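Local coordinates for sensory box/GGDEF family protein (Vibrio cholerae serotype O1, PDB 6EIB) that converts two molecules of GTP into cyclic di-GMP through its GGEEF catalytic domain and thereby takes part in biofilm formation, at residues 55-60 / 74-79. Numbering follows the deposited sequence.
Sequences EVLCFL and CGRVGG
Leu57 meets the guanidinium group of Arg76 over one of its faces. The touching branch is CD1, which lies above the plane and is displaced toward the rim. Leu57 CD1 comes within 3.3 Å of Arg76 NH2 and 3.6 Å of Arg76 CZ. The two side chains cross at about a right angle. Leu57 CD2 turns to the loop, 4.1 Å from Gly79 O. The contact buries about 94 Å² in all, and no hydrogen bond crosses it.

Within 74-79, Arg76 grips Gly79 O side-on with two nitrogens. The bond from Arg76 NH2 to Gly79 O is 2.7 Å, lies in the carbonyl plane and uses a lone pair. That from Arg76 NE to Gly79 O is 3.1 Å, more bent, and comes from above the carbonyl plane. The oxygen is close to the guanidinium plane. Two bonds to one atom limit rotation of the group and so fix the face that Leu57 CD1 covers. CG of Arg76 is anti to the backbone N (chi1 -172°), and the extended chain from CG to NE brings the guanidinium to Gly79 O.

The grip ties Arg76, on strand 73-76, to the turn of the GGEEF signature, whose two glycines are Gly78 and Gly79. Glu80, the predicted proton acceptor and probable magnesium ligand, follows directly. Ile38, another probable magnesium site, lies near Leu57. A sulfate ion, probably from the crystallisation liquor, lies about 4 Å from the Arg76 side chain, between nearest atoms.

Phe82 of strand 81-87, the last residue of the signature, touches both Leu57 and Arg76, and Phe41 of helix 41-48 also packs on Leu57. The backbone of Arg76 hydrogen-bonds to that of Cys8, which forms a disulfide with Cys74. Helix 50-67 thus packs by Leu57 on the hairpin of strands 73-76 and 81-87.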
ATOM      1  N   GLU A  55      -3.795 -12.853  10.567  1.00 39.01           N
ATOM      2  CA  GLU A  55      -2.672 -12.362  11.371  1.00 38.88           C
ATOM      3  C   GLU A  55      -1.668 -11.630  10.516  1.00 35.58           C
ATOM      4  O   GLU A  55      -1.057 -10.647  10.961  1.00 35.41           O
ATOM      5  CB  GLU A  55      -1.966 -13.509  12.100  1.00 42.20           C
ATOM      6  CG  GLU A  55      -2.741 -14.085  13.265  1.00 46.75           C
ATOM      7  CD  GLU A  55      -2.023 -15.265  13.926  1.00 49.88           C
ATOM      8  OE1 GLU A  55      -0.951 -15.694  13.424  1.00 49.93           O
ATOM      9  OE2 GLU A  55      -2.545 -15.759  14.948  1.00 52.08           O
ATOM     10  N   VAL A  56      -1.458 -12.154   9.309  1.00 33.14           N
ATOM     11  CA  VAL A  56      -0.560 -11.539   8.338  1.00 30.49           C
ATOM     12  C   VAL A  56      -1.050 -10.150   7.972  1.00 31.63           C
ATOM     13  O   VAL A  56      -0.273  -9.189   7.961  1.00 32.59           O
ATOM     14  CB  VAL A  56      -0.452 -12.365   7.040  1.00 28.61           C
ATOM     15  CG1 VAL A  56       0.496 -11.656   6.059  1.00 26.56           C
ATOM     16  CG2 VAL A  56       0.018 -13.783   7.337  1.00 29.22           C
ATOM     17  N   LEU A  57      -2.345 -10.053   7.669  1.00 31.91           N
ATOM     18  CA  LEU A  57      -2.960  -8.770   7.332  1.00 31.25           C
ATOM     19  C   LEU A  57      -2.777  -7.799   8.509  1.00 34.16           C
ATOM     20  O   LEU A  57      -2.412  -6.641   8.330  1.00 34.71           O
ATOM     21  CB  LEU A  57      -4.446  -8.946   7.041  1.00 30.22           C
ATOM     22  CG  LEU A  57      -4.854  -9.822   5.851  1.00 28.80           C
ATOM     23  CD1 LEU A  57      -6.340 -10.077   5.849  1.00 29.36           C
ATOM     24  CD2 LEU A  57      -4.424  -9.185   4.573  1.00 27.00           C
ATOM     25  N   CYS A  58      -2.989  -8.302   9.715  1.00 35.63           N
ATOM     26  CA  CYS A  58      -2.863  -7.470  10.898  1.00 38.63           C
ATOM     27  C   CYS A  58      -1.451  -6.960  11.126  1.00 38.05           C
ATOM     28  O   CYS A  58      -1.270  -5.770  11.408  1.00 39.02           O
ATOM     29  CB  CYS A  58      -3.329  -8.237  12.129  1.00 41.69           C
ATOM     30  SG  CYS A  58      -5.113  -8.302  12.225  1.00 60.12           S
ATOM     31  N   PHE A  59      -0.470  -7.845  10.984  1.00 36.59           N
ATOM     32  CA  PHE A  59       0.937  -7.472  11.068  1.00 33.98           C
ATOM     33  C   PHE A  59       1.294  -6.422  10.017  1.00 32.98           C
ATOM     34  O   PHE A  59       2.057  -5.495  10.300  1.00 33.73           O
ATOM     35  CB  PHE A  59       1.839  -8.694  10.906  1.00 32.04           C
ATOM     36  CG  PHE A  59       3.300  -8.345  10.874  1.00 29.65           C
ATOM     37  CD1 PHE A  59       4.013  -8.188  12.056  1.00 29.85           C
ATOM     38  CD2 PHE A  59       3.949  -8.117   9.666  1.00 28.05           C
ATOM     39  CE1 PHE A  59       5.360  -7.833  12.030  1.00 29.47           C
ATOM     40  CE2 PHE A  59       5.296  -7.757   9.638  1.00 27.53           C
ATOM     41  CZ  PHE A  59       5.988  -7.609  10.816  1.00 28.02           C
ATOM     42  N   LEU A  60       0.763  -6.572   8.804  1.00 30.54           N
ATOM     43  CA  LEU A  60       1.072  -5.621   7.728  1.00 28.41           C
ATOM     44  C   LEU A  60       0.530  -4.238   8.073  1.00 29.08           C
ATOM     45  O   LEU A  60       1.207  -3.208   7.859  1.00 26.64           O
ATOM     46  CB  LEU A  60       0.491  -6.079   6.389  1.00 26.57           C
ATOM     47  CG  LEU A  60       0.787  -5.141   5.218  1.00 25.27           C
ATOM     48  CD1 LEU A  60       2.273  -4.910   5.043  1.00 24.93           C
ATOM     49  CD2 LEU A  60       0.160  -5.659   3.877  1.00 27.42           C
ATOM     50  N   CYS A  74      -4.940   4.619   5.498  1.00 25.23           N
ATOM     51  CA  CYS A  74      -4.785   3.238   5.041  1.00 25.37           C
ATOM     52  C   CYS A  74      -6.117   2.633   4.678  1.00 26.46           C
ATOM     53  O   CYS A  74      -7.126   2.926   5.316  1.00 28.50           O
ATOM     54  CB  CYS A  74      -4.118   2.388   6.138  1.00 28.11           C
ATOM     55  SG  CYS A  74      -4.150   0.556   5.774  1.00 42.11           S
ATOM     56  N   GLY A  75      -6.134   1.747   3.677  1.00 25.52           N
ATOM     57  CA  GLY A  75      -7.365   1.051   3.366  1.00 23.82           C
ATOM     58  C   GLY A  75      -7.060  -0.333   2.809  1.00 21.58           C
ATOM     59  O   GLY A  75      -6.153  -0.522   2.006  1.00 17.64           O
ATOM     60  N   ARG A  76      -7.801  -1.308   3.281  1.00 23.01           N
ATOM     61  CA  ARG A  76      -7.744  -2.608   2.646  1.00 25.08           C
ATOM     62  C   ARG A  76      -8.734  -2.572   1.513  1.00 23.18           C
ATOM     63  O   ARG A  76      -9.919  -2.704   1.759  1.00 24.61           O
ATOM     64  CB  ARG A  76      -8.091  -3.701   3.638  1.00 28.64           C
ATOM     65  CG  ARG A  76      -7.877  -5.118   3.106  1.00 30.92           C
ATOM     66  CD  ARG A  76      -8.577  -6.094   4.023  1.00 33.65           C
ATOM     67  NE  ARG A  76      -8.386  -7.458   3.586  1.00 36.21           N
ATOM     68  CZ  ARG A  76      -9.018  -8.486   4.123  1.00 37.79           C
ATOM     69  NH1 ARG A  76      -9.888  -8.264   5.103  1.00 38.15           N
ATOM     70  NH2 ARG A  76      -8.785  -9.721   3.666  1.00 38.25           N
ATOM     71  N   VAL A  77      -8.271  -2.440   0.275  1.00 23.00           N
ATOM     72  CA  VAL A  77      -9.234  -2.257  -0.824  1.00 23.94           C
ATOM     73  C   VAL A  77      -9.584  -3.546  -1.585  1.00 26.26           C
ATOM     74  O   VAL A  77     -10.455  -3.561  -2.481  1.00 26.86           O
ATOM     75  CB  VAL A  77      -8.725  -1.206  -1.818  1.00 22.68           C
ATOM     76  CG1 VAL A  77      -8.683   0.178  -1.148  1.00 22.29           C
ATOM     77  CG2 VAL A  77      -7.346  -1.600  -2.365  1.00 20.70           C
ATOM     78  N   GLY A  78      -8.912  -4.626  -1.229  1.00 25.29           N
ATOM     79  CA  GLY A  78      -9.228  -5.927  -1.788  1.00 26.50           C
ATOM     80  C   GLY A  78      -8.844  -6.995  -0.780  1.00 28.24           C
ATOM     81  O   GLY A  78      -8.307  -6.688   0.300  1.00 27.29           O
ATOM     82  N   GLY A  79      -9.028  -8.253  -1.165  1.00 28.95           N
ATOM     83  CA  GLY A  79      -8.693  -9.358  -0.294  1.00 30.17           C
ATOM     84  C   GLY A  79      -7.296  -9.239   0.287  1.00 29.54           C
ATOM     85  O   GLY A  79      -7.129  -9.410   1.498  1.00 29.73           O
TER